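CEP104 (Gallus gallus, PDB 5JO8) is a centriolar protein whose TOG domain, an all-helical array, probably binds microtubules or tubulin. Local coordinates at residues I98-S101 with V102-S106; A49-S53 with W54-E58; A63-K66 with K67-M71; E127-H130 with C131-T135. All blocks are in the same frame, centred on the assembly; numbering follows the deposited sequence. Where two conformers were deposited one is given.

Contact 1: I98-S101 with V102-S106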
loop_
_atom_site.group_PDB
_atom_site.type_symbol
_atom_site.label_atom_id
_atom_site.label_comp_id
_atom_site.label_asym_id
_atom_site.label_seq_id
_atom_site.Cartn_x
_atom_site.Cartn_y
_atom_site.Cartn_z
ATOM N N ILE A 98 -9.401 -13.251 4.919
ATOM C CA ILE A 98 -10.684 -12.734 5.374
ATOM C C ILE A 98 -10.729 -12.652 6.897
ATOM O O ILE A 98 -11.501 -11.873 7.455
ATOM C CB ILE A 98 -11.835 -13.589 4.805
ATOM C CG1 ILE A 98 -13.167 -12.846 4.884
ATOM C CG2 ILE A 98 -11.917 -14.927 5.522
ATOM C CD1 ILE A 98 -14.261 -13.493 4.053
ATOM N N VAL A 99 -9.895 -13.448 7.565
ATOM C CA VAL A 99 -9.876 -13.500 9.024
ATOM C C VAL A 99 -8.905 -12.487 9.621
ATOM O O VAL A 99 -7.710 -12.503 9.321
ATOM C CB VAL A 99 -9.599 -14.924 9.542
ATOM C CG1 VAL A 99 -9.486 -14.923 11.054
ATOM C CG2 VAL A 99 -10.681 -15.877 9.072
ATOM N N SER A 100 -9.417 -11.617 10.482
ATOM C CA SER A 100 -8.646 -10.498 11.007
ATOM C C SER A 100 -7.363 -10.930 11.728
ATOM O O SER A 100 -6.305 -10.332 11.523
ATOM C CB SER A 100 -9.534 -9.632 11.915
ATOM O OG SER A 100 -8.786 -8.636 12.601
ATOM N N SER A 101 -7.435 -11.978 12.541
ATOM C CA SER A 101 -6.249 -12.401 13.289
ATOM C C SER A 101 -5.142 -12.834 12.333
ATOM O O SER A 101 -3.959 -12.581 12.588
ATOM C CB SER A 101 -6.571 -13.517 14.288
ATOM O OG SER A 101 -6.930 -14.705 13.617
ATOM N N VAL A 102 -5.520 -13.461 11.225
ATOM C CA VAL A 102 -4.525 -13.892 10.232
ATOM C C VAL A 102 -3.942 -12.678 9.515
ATOM O O VAL A 102 -2.724 -12.567 9.336
ATOM C CB VAL A 102 -5.110 -14.891 9.232
ATOM C CG1 VAL A 102 -4.043 -15.336 8.239
ATOM C CG2 VAL A 102 -5.693 -16.095 9.963
ATOM N N PHE A 103 -4.812 -11.771 9.090
ATOM C CA PHE A 103 -4.390 -10.538 8.434
ATOM C C PHE A 103 -3.440 -9.750 9.350
ATOM O O PHE A 103 -2.383 -9.279 8.909
ATOM C CB PHE A 103 -5.632 -9.703 8.071
ATOM C CG PHE A 103 -5.322 -8.398 7.394
ATOM C CD1 PHE A 103 -4.846 -8.364 6.093
ATOM C CD2 PHE A 103 -5.546 -7.196 8.053
ATOM C CE1 PHE A 103 -4.567 -7.159 5.468
ATOM C CE2 PHE A 103 -5.265 -5.989 7.428
ATOM C CZ PHE A 103 -4.788 -5.967 6.136
ATOM N N GLN A 104 -3.802 -9.622 10.624
ATOM C CA GLN A 104 -2.976 -8.889 11.573
ATOM C C GLN A 104 -1.612 -9.552 11.775
ATOM O O GLN A 104 -0.601 -8.864 11.915
ATOM C CB GLN A 104 -3.699 -8.724 12.914
ATOM C CG GLN A 104 -4.862 -7.740 12.861
ATOM C CD GLN A 104 -4.419 -6.310 12.611
ATOM O OE1 GLN A 104 -3.315 -5.914 12.985
ATOM N NE2 GLN A 104 -5.277 -5.531 11.972
ATOM N N ALA A 105 -1.575 -10.880 11.800
ATOM C CA ALA A 105 -0.299 -11.570 11.954
ATOM C C ALA A 105 0.560 -11.264 10.736
ATOM O O ALA A 105 1.776 -11.101 10.868
ATOM C CB ALA A 105 -0.498 -13.066 12.132
ATOM N N SER A 106 -0.054 -11.150 9.558
ATOM C CA SER A 106 0.727 -10.850 8.358
ATOM C C SER A 106 1.313 -9.442 8.426
ATOM O O SER A 106 2.455 -9.213 8.008
ATOM C CB SER A 106 -0.085 -11.056 7.079
ATOM O OG SER A 106 -0.903 -9.938 6.791
HETATM O O HOH W 1 -7.704 -6.518 10.870
#
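Q104 N donates to S100 O at 2.8 Å, and F103 N donates to V99 O at 3.0 Å; these bonds start the i to i+4 series of the helix, which A105 N to S101 O continues. V99 O also takes a weak, strongly bent bond from V102 N, so one carbonyl serves two amides of the opening turn. A water joins the side chains of S100 and Q104: it lies 2.9 Å from S100 OG and accepts from Q104 NE2 at 2.8 Å. The first torsion of Q104 (chi1 -71°) lays CG beside S100, the bend at chi2 (-67°) turns the amide outward from there, and the water spans the remaining gap between NE2 and OG. Small hydroxyls suit this partly exposed surface, where they can meet solvent. One turn on, S106 OG donates to F103 O at 2.7 Å, so this buried hydroxyl is answered by the backbone. V99 CB and CG1 both come within 4.1 Å of V102 CG2, the two branched chains crossing at a slant. V102 goes on to L61, whereas F103, its CG trans to the backbone N (chi1 180°), sends its ring to L150 and V153 and makes a cation-pi contact with R142. With V99 at the N-cap position, this is the first turn of helix 100-121 in the TOG domain's helical array, with V102 facing helix 54-69 and F103 facing helix 148-163.

Contact 2: A49-S53 with W54-E58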
loop_
_atom_site.group_PDB
_atom_site.type_symbol
_atom_site.label_atom_id
_atom_site.label_comp_id
_atom_site.label_asym_id
_atom_site.label_seq_id
_atom_site.Cartn_x
_atom_site.Cartn_y
_atom_site.Cartn_z
ATOM N N ALA A 49 0.200 -22.462 6.868
ATOM C CA ALA A 49 -0.126 -21.193 6.203
ATOM C C ALA A 49 -1.223 -21.337 5.140
ATOM O O ALA A 49 -1.987 -20.400 4.892
ATOM C CB ALA A 49 1.131 -20.571 5.590
ATOM N N TYR A 50 -1.295 -22.506 4.508
ATOM C CA TYR A 50 -2.284 -22.752 3.457
ATOM C C TYR A 50 -3.551 -23.410 3.993
ATOM O O TYR A 50 -4.476 -23.685 3.226
ATOM C CB TYR A 50 -1.696 -23.647 2.360
ATOM C CG TYR A 50 -0.869 -22.941 1.303
ATOM C CD1 TYR A 50 0.369 -22.397 1.607
ATOM C CD2 TYR A 50 -1.310 -22.858 -0.011
ATOM C CE1 TYR A 50 1.130 -21.769 0.641
ATOM C CE2 TYR A 50 -0.560 -22.227 -0.981
ATOM C CZ TYR A 50 0.661 -21.683 -0.652
ATOM O OH TYR A 50 1.427 -21.052 -1.610
ATOM N N SER A 51 -3.599 -23.660 5.298
ATOM C CA SER A 51 -4.701 -24.417 5.896
ATOM C C SER A 51 -6.051 -23.706 5.783
ATOM O O SER A 51 -6.128 -22.479 5.792
ATOM C CB SER A 51 -4.409 -24.721 7.367
ATOM O OG SER A 51 -5.541 -25.294 8.011
ATOM N N LYS A 52 -7.116 -24.492 5.688
ATOM C CA LYS A 52 -8.464 -23.934 5.715
ATOM C C LYS A 52 -8.838 -23.513 7.135
ATOM O O LYS A 52 -9.811 -22.790 7.344
ATOM C CB LYS A 52 -9.477 -24.928 5.139
ATOM C CG LYS A 52 -9.341 -25.139 3.633
ATOM C CD LYS A 52 -9.515 -23.830 2.873
ATOM C CE LYS A 52 -9.193 -23.994 1.394
ATOM N NZ LYS A 52 -7.771 -24.382 1.172
ATOM N N SER A 53 -8.047 -23.952 8.107
ATOM C CA SER A 53 -8.238 -23.567 9.496
ATOM C C SER A 53 -7.505 -22.259 9.803
ATOM O O SER A 53 -6.281 -22.182 9.689
ATOM C CB SER A 53 -7.732 -24.680 10.414
ATOM O OG SER A 53 -7.528 -24.196 11.728
ATOM N N TRP A 54 -8.247 -21.229 10.192
ATOM C CA TRP A 54 -7.638 -19.920 10.417
ATOM C C TRP A 54 -6.577 -19.906 11.523
ATOM O O TRP A 54 -5.623 -19.134 11.451
ATOM C CB TRP A 54 -8.704 -18.842 10.676
ATOM C CG TRP A 54 -9.425 -18.970 11.990
ATOM C CD1 TRP A 54 -10.672 -19.492 12.191
ATOM C CD2 TRP A 54 -8.950 -18.557 13.275
ATOM N NE1 TRP A 54 -10.996 -19.434 13.524
ATOM C CE2 TRP A 54 -9.958 -18.862 14.211
ATOM C CE3 TRP A 54 -7.769 -17.954 13.730
ATOM C CZ2 TRP A 54 -9.819 -18.594 15.568
ATOM C CZ3 TRP A 54 -7.634 -17.693 15.080
ATOM C CH2 TRP A 54 -8.653 -18.010 15.983
ATOM N N SER A 55 -6.736 -20.746 12.545
ATOM C CA SER A 55 -5.767 -20.779 13.638
ATOM C C SER A 55 -4.429 -21.340 13.171
ATOM O O SER A 55 -3.371 -20.921 13.650
ATOM C CB SER A 55 -6.301 -21.586 14.826
ATOM O OG SER A 55 -6.604 -22.914 14.440
ATOM N N TYR A 56 -4.468 -22.295 12.247
ATOM C CA TYR A 56 -3.238 -22.845 11.692
ATOM C C TYR A 56 -2.531 -21.781 10.858
ATOM O O TYR A 56 -1.305 -21.716 10.846
ATOM C CB TYR A 56 -3.525 -24.070 10.828
ATOM C CG TYR A 56 -3.257 -25.388 11.519
ATOM C CD1 TYR A 56 -2.048 -25.623 12.167
ATOM C CD2 TYR A 56 -4.204 -26.398 11.521
ATOM C CE1 TYR A 56 -1.792 -26.828 12.800
ATOM C CE2 TYR A 56 -3.959 -27.611 12.162
ATOM C CZ TYR A 56 -2.752 -27.819 12.795
ATOM O OH TYR A 56 -2.499 -29.018 13.423
ATOM N N ARG A 57 -3.305 -20.955 10.154
ATOM C CA ARG A 57 -2.713 -19.900 9.330
ATOM C C ARG A 57 -2.060 -18.849 10.218
ATOM O O ARG A 57 -0.934 -18.429 9.961
ATOM C CB ARG A 57 -3.748 -19.253 8.404
ATOM C CG ARG A 57 -4.415 -20.230 7.455
ATOM C CD ARG A 57 -5.089 -19.527 6.274
ATOM N NE ARG A 57 -6.179 -18.617 6.649
ATOM C CZ ARG A 57 -7.420 -19.004 6.931
ATOM N NH1 ARG A 57 -7.742 -20.294 6.921
ATOM N NH2 ARG A 57 -8.339 -18.095 7.238
ATOM N N GLU A 58 -2.768 -18.406 11.252
ATOM C CA GLU A 58 -2.201 -17.441 12.183
ATOM C C GLU A 58 -0.961 -18.007 12.871
ATOM O O GLU A 58 0.067 -17.334 12.963
ATOM C CB GLU A 58 -3.225 -17.018 13.239
ATOM C CG GLU A 58 -2.645 -16.025 14.222
ATOM C CD GLU A 58 -3.528 -15.784 15.419
ATOM O OE1 GLU A 58 -4.372 -16.651 15.727
ATOM O OE2 GLU A 58 -3.361 -14.726 16.059
HETATM O O HOH W 2 -9.113 -22.447 13.437
#
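R57 curls back over the turn that precedes its own helix, and its NH1 donates to S51 O at 2.9 Å with the oxygen close to the guanidinium plane. This is the close-packed side. R57 CD lies 3.2 Å from S51 O, so the aliphatic part of the chain fills the inside of the bend; the turn at chi3 (-62°) brings NH1 round to the carbonyl. A long side chain with several N-H groups suits the place, since NE also forms a salt bridge with D97. S51 CB packs on Y56 CB at 3.6 Å. S51 OG accepts from S53 N at 2.8 Å, closing an ST turn, while E24 bonds the same hydroxyl. The loop that holds it connects helix 43-49 to helix 54-69, with S53 at the N-cap position; S53 O receives R57 N at 3.3 Å and, weakly, Y56 N. Towards solvent the fit is slacker and water takes part: a single molecule lies 2.9 Å from S53 OG and accepts from S55 N at 3.1 Å. The same water sits above the rim of the exposed W54 indole, whose other neighbours include S101 and V102 of helix 100-121.

Contact 3: A63-K66 with K67-M71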
loop_
_atom_site.group_PDB
_atom_site.type_symbol
_atom_site.label_atom_id
_atom_site.label_comp_id
_atom_site.label_asym_id
_atom_site.label_seq_id
_atom_site.Cartn_x
_atom_site.Cartn_y
_atom_site.Cartn_z
ATOM N N ALA A 63 4.828 -18.212 13.663
ATOM C CA ALA A 63 6.030 -19.052 13.699
ATOM C C ALA A 63 7.115 -18.495 12.787
ATOM O O ALA A 63 8.303 -18.574 13.109
ATOM C CB ALA A 63 5.715 -20.493 13.317
ATOM N N VAL A 64 6.706 -17.942 11.649
ATOM C CA VAL A 64 7.646 -17.312 10.734
ATOM C C VAL A 64 8.243 -16.089 11.405
ATOM O O VAL A 64 9.454 -15.868 11.324
ATOM C CB VAL A 64 6.977 -16.965 9.394
ATOM C CG1 VAL A 64 7.902 -16.105 8.525
ATOM C CG2 VAL A 64 6.577 -18.226 8.666
ATOM N N TYR A 65 7.403 -15.312 12.085
ATOM C CA TYR A 65 7.876 -14.162 12.834
ATOM C C TYR A 65 8.942 -14.597 13.839
ATOM O O TYR A 65 10.020 -14.013 13.908
ATOM C CB TYR A 65 6.701 -13.488 13.561
ATOM C CG TYR A 65 7.133 -12.481 14.603
ATOM C CD1 TYR A 65 7.434 -12.888 15.904
ATOM C CD2 TYR A 65 7.260 -11.133 14.293
ATOM C CE1 TYR A 65 7.849 -11.992 16.853
ATOM C CE2 TYR A 65 7.676 -10.218 15.256
ATOM C CZ TYR A 65 7.961 -10.665 16.533
ATOM O OH TYR A 65 8.383 -9.788 17.498
ATOM N N LYS A 66 8.639 -15.625 14.623
ATOM C CA LYS A 66 9.614 -16.136 15.581
ATOM C C LYS A 66 10.913 -16.626 14.920
ATOM O O LYS A 66 12.015 -16.317 15.396
ATOM C CB LYS A 66 9.001 -17.257 16.412
ATOM C CG LYS A 66 9.963 -17.845 17.431
ATOM C CD LYS A 66 9.223 -18.777 18.369
ATOM C CE LYS A 66 10.173 -19.480 19.320
ATOM N NZ LYS A 66 10.825 -18.530 20.253
ATOM N N LYS A 67 10.794 -17.387 13.836
ATOM C CA LYS A 67 11.978 -17.940 13.167
ATOM C C LYS A 67 12.889 -16.814 12.660
ATOM O O LYS A 67 14.109 -16.849 12.853
ATOM C CB LYS A 67 11.568 -18.872 12.022
ATOM C CG LYS A 67 12.742 -19.533 11.286
ATOM C CD LYS A 67 13.434 -20.555 12.164
ATOM C CE LYS A 67 14.604 -21.205 11.439
ATOM N NZ LYS A 67 14.171 -21.904 10.196
ATOM N N LEU A 68 12.312 -15.810 12.006
ATOM C CA LEU A 68 13.118 -14.688 11.534
ATOM C C LEU A 68 13.724 -13.862 12.669
ATOM O O LEU A 68 14.897 -13.494 12.587
ATOM C CB LEU A 68 12.314 -13.790 10.594
ATOM C CG LEU A 68 12.364 -14.194 9.117
ATOM C CD1 LEU A 68 11.591 -15.480 8.881
ATOM C CD2 LEU A 68 11.816 -13.072 8.227
ATOM N N MET A 69 12.944 -13.581 13.721
ATOM C CA MET A 69 13.428 -12.780 14.847
ATOM C C MET A 69 14.613 -13.444 15.552
ATOM O O MET A 69 15.493 -12.765 16.082
ATOM C CB MET A 69 12.306 -12.511 15.866
ATOM C CG MET A 69 11.334 -11.404 15.442
ATOM S SD MET A 69 12.129 -9.788 15.375
ATOM C CE MET A 69 12.456 -9.503 17.118
ATOM N N GLU A 70 14.642 -14.768 15.539
ATOM C CA GLU A 70 15.665 -15.496 16.285
ATOM C C GLU A 70 16.886 -15.881 15.450
ATOM O O GLU A 70 17.813 -16.510 15.960
ATOM C CB GLU A 70 15.048 -16.702 16.997
ATOM C CG GLU A 70 14.074 -16.265 18.084
ATOM C CD GLU A 70 13.415 -17.419 18.821
ATOM O OE1 GLU A 70 13.589 -18.588 18.402
ATOM O OE2 GLU A 70 12.719 -17.144 19.825
ATOM N N MET A 71 16.909 -15.487 14.175
ATOM C CA MET A 71 18.082 -15.748 13.338
ATOM C C MET A 71 19.288 -14.973 13.851
ATOM O O MET A 71 19.232 -13.753 14.015
ATOM C CB MET A 71 17.817 -15.362 11.881
ATOM C CG MET A 71 16.719 -16.150 11.214
ATOM S SD MET A 71 17.010 -17.920 11.233
ATOM C CE MET A 71 18.605 -18.015 10.422
HETATM O O HOH W 3 13.333 -20.722 19.957
#
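K66 and E70, one helical turn apart, form a salt bridge on an exposed side of helix 54-69. The modelled separation of K66 NZ and E70 OE2, 2.4 Å, is very short, so the exact length is doubtful although the pairing is clear. The lysine runs extended until a final bend at chi4 (66°) turns NZ across to the carboxylate. Both carboxylate oxygens have partners, for a water donates to E70 OE1 at 2.7 Å and also accepts a weak bond from K66 NZ. Long, flexible charged chains suit this surface because they can pair and still meet solvent. Beneath them the main chain satisfies itself: L68 N donates to V64 O at 2.9 Å, with K67 N to A63 O and M69 N to Y65 O beside it. The last of the run, E70 N to K66 O, is more bent at 138°, as the chain approaches the loop. M71 N still reaches L68 O, and M71 O accepts from K120 NZ. On another side, M69 CG sits over one face of the Y65 ring, 3.8 Å from its centroid, in a CH-pi contact, with SD placed obliquely as a Met-aromatic partner; Y65 also has a cation-pi contact with K108. Inward, the side chains of V64 and L68 lie side by side, V64 CG1 to L68 CD1 3.8 Å, and both residues pack against A87 and F41. Apolar residues inward and a charged i to i+4 pair outward mark an amphipathic helix of a helical-repeat fold, here the closing turns of helix 54-69 in the TOG domain.

Contact 4: E127-H130 with C131-T135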
loop_
_atom_site.group_PDB
_atom_site.type_symbol
_atom_site.label_atom_id
_atom_site.label_comp_id
_atom_site.label_asym_id
_atom_site.label_seq_id
_atom_site.Cartn_x
_atom_site.Cartn_y
_atom_site.Cartn_z
ATOM N N GLU A 127 16.256 -5.044 -0.530
ATOM C CA GLU A 127 15.367 -5.990 0.133
ATOM C C GLU A 127 14.147 -5.277 0.696
ATOM O O GLU A 127 13.033 -5.782 0.579
ATOM C CB GLU A 127 16.096 -6.767 1.222
ATOM C CG GLU A 127 17.228 -7.610 0.648
ATOM C CD GLU A 127 16.738 -8.630 -0.370
ATOM O OE1 GLU A 127 15.636 -9.190 -0.186
ATOM O OE2 GLU A 127 17.454 -8.875 -1.370
ATOM N N THR A 128 14.357 -4.099 1.273
ATOM C CA THR A 128 13.232 -3.294 1.765
ATOM C C THR A 128 12.270 -3.009 0.623
ATOM O O THR A 128 11.045 -3.112 0.776
ATOM C CB THR A 128 13.717 -1.960 2.313
ATOM O OG1 THR A 128 14.822 -2.195 3.195
ATOM C CG2 THR A 128 12.597 -1.244 3.078
ATOM N N SER A 129 12.827 -2.627 -0.521
ATOM C CA SER A 129 12.037 -2.332 -1.709
ATOM C C SER A 129 11.205 -3.534 -2.132
ATOM O O SER A 129 10.012 -3.404 -2.418
ATOM C CB SER A 129 12.946 -1.900 -2.859
ATOM O OG SER A 129 12.200 -1.763 -4.053
ATOM N N HIS A 130 11.832 -4.704 -2.175
ATOM C CA HIS A 130 11.127 -5.940 -2.487
ATOM C C HIS A 130 9.934 -6.144 -1.535
ATOM O O HIS A 130 8.831 -6.486 -1.979
ATOM C CB HIS A 130 12.088 -7.127 -2.389
ATOM C CG HIS A 130 11.424 -8.457 -2.564
ATOM N ND1 HIS A 130 11.253 -9.043 -3.803
ATOM C CD2 HIS A 130 10.896 -9.316 -1.662
ATOM C CE1 HIS A 130 10.653 -10.211 -3.650
ATOM N NE2 HIS A 130 10.419 -10.397 -2.361
ATOM N N CYS A 131 10.146 -5.923 -0.238
ATOM C CA CYS A 131 9.065 -6.121 0.740
ATOM C C CYS A 131 7.871 -5.232 0.437
ATOM O O CYS A 131 6.721 -5.685 0.491
ATOM C CB CYS A 131 9.525 -5.818 2.164
ATOM S SG CYS A 131 10.784 -6.967 2.789
ATOM N N VAL A 132 8.150 -3.966 0.162
ATOM C CA VAL A 132 7.084 -2.999 -0.115
ATOM C C VAL A 132 6.406 -3.324 -1.447
ATOM O O VAL A 132 5.179 -3.376 -1.526
ATOM C CB VAL A 132 7.593 -1.547 -0.087
ATOM C CG1 VAL A 132 6.456 -0.579 -0.432
ATOM C CG2 VAL A 132 8.167 -1.209 1.279
ATOM N N GLU A 133 7.184 -3.564 -2.497
ATOM C CA GLU A 133 6.601 -3.794 -3.817
ATOM C C GLU A 133 5.730 -5.044 -3.866
ATOM O O GLU A 133 4.732 -5.075 -4.578
ATOM C CB GLU A 133 7.690 -3.888 -4.888
ATOM C CG GLU A 133 8.475 -2.603 -5.120
ATOM C CD GLU A 133 7.663 -1.518 -5.826
ATOM O OE1 GLU A 133 6.530 -1.796 -6.263
ATOM O OE2 GLU A 133 8.171 -0.385 -5.953
ATOM N N LYS A 134 6.091 -6.069 -3.103
ATOM C CA LYS A 134 5.345 -7.321 -3.136
ATOM C C LYS A 134 4.065 -7.286 -2.309
ATOM O O LYS A 134 3.204 -8.151 -2.467
ATOM C CB LYS A 134 6.223 -8.496 -2.679
ATOM C CG LYS A 134 7.368 -8.830 -3.629
ATOM C CD LYS A 134 6.839 -9.189 -5.004
ATOM C CE LYS A 134 7.984 -9.382 -5.988
ATOM N NZ LYS A 134 7.502 -9.710 -7.360
ATOM N N THR A 135 3.953 -6.317 -1.406
ATOM C CA THR A 135 2.828 -6.285 -0.477
ATOM C C THR A 135 1.882 -5.098 -0.656
ATOM O O THR A 135 0.685 -5.214 -0.385
ATOM C CB THR A 135 3.306 -6.322 0.988
ATOM O OG1 THR A 135 4.096 -5.159 1.269
ATOM C CG2 THR A 135 4.141 -7.573 1.229
#
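Along one side of helix 125-142, H130 and K134 make a CH-pi contact between residues four apart, within a helix set among helices 77-94 and 100-121. K134 CG lies over one face of the imidazole, 3.7 Å from the ring centroid and 18° off its normal, displaced toward the rim. The ring is brought there by its trans first torsion (chi1 174°), and the lysine bends at chi2 (-59°) so that CE also comes within 3.6 Å of H130 CE1. Lysine suits this position because its methylenes can cover a ring while the ammonium continues past it. Below the pair, K134 N donates to H130 O at 3.0 Å, and E133 N to S129 O at 2.8 Å. T135 OG1 bonds C131 O at 2.8 Å, so that the hydroxyl of a buried threonine is met by its own helix. On the inward side C131, compact enough for close helix packing, rests on I113 and I114 of helix 100-121 and on I88 of helix 77-94. E127 is buried too, but its carboxylate is answered by a salt bridge with R85. Between H130 and K134 it is carbon that touches the ring: K134 NZ stays 5.2 Å from H130 ND1. Between the two side chains the attraction is thus probably largely dispersion, and the nearby ammonium would, if anything, probably disfavour a second positive charge on the imidazole.

Overall arrangement
All four contacts are local, falling on or just before three helices, 54-69, 100-121 and 125-142. Contacts 2 and 3 occupy the two ends of helix 54-69, contact 1 opens helix 100-121, and contact 4 lies in the first half of 125-142. Only contacts 1 and 2 touch, where S101 OG comes 3.4 Å from W54 CE3. Contact 4 is nearest the chain's centre and has the most buried touching residues; contacts 2 and 3 are more peripheral. Contacts 1 and 2 join hydroxyls to amide N-H groups through water at helix starts; contacts 3 and 4 share a CH-pi contact between residues four apart, to which contact 3 adds a water-linked ion pair on the surface.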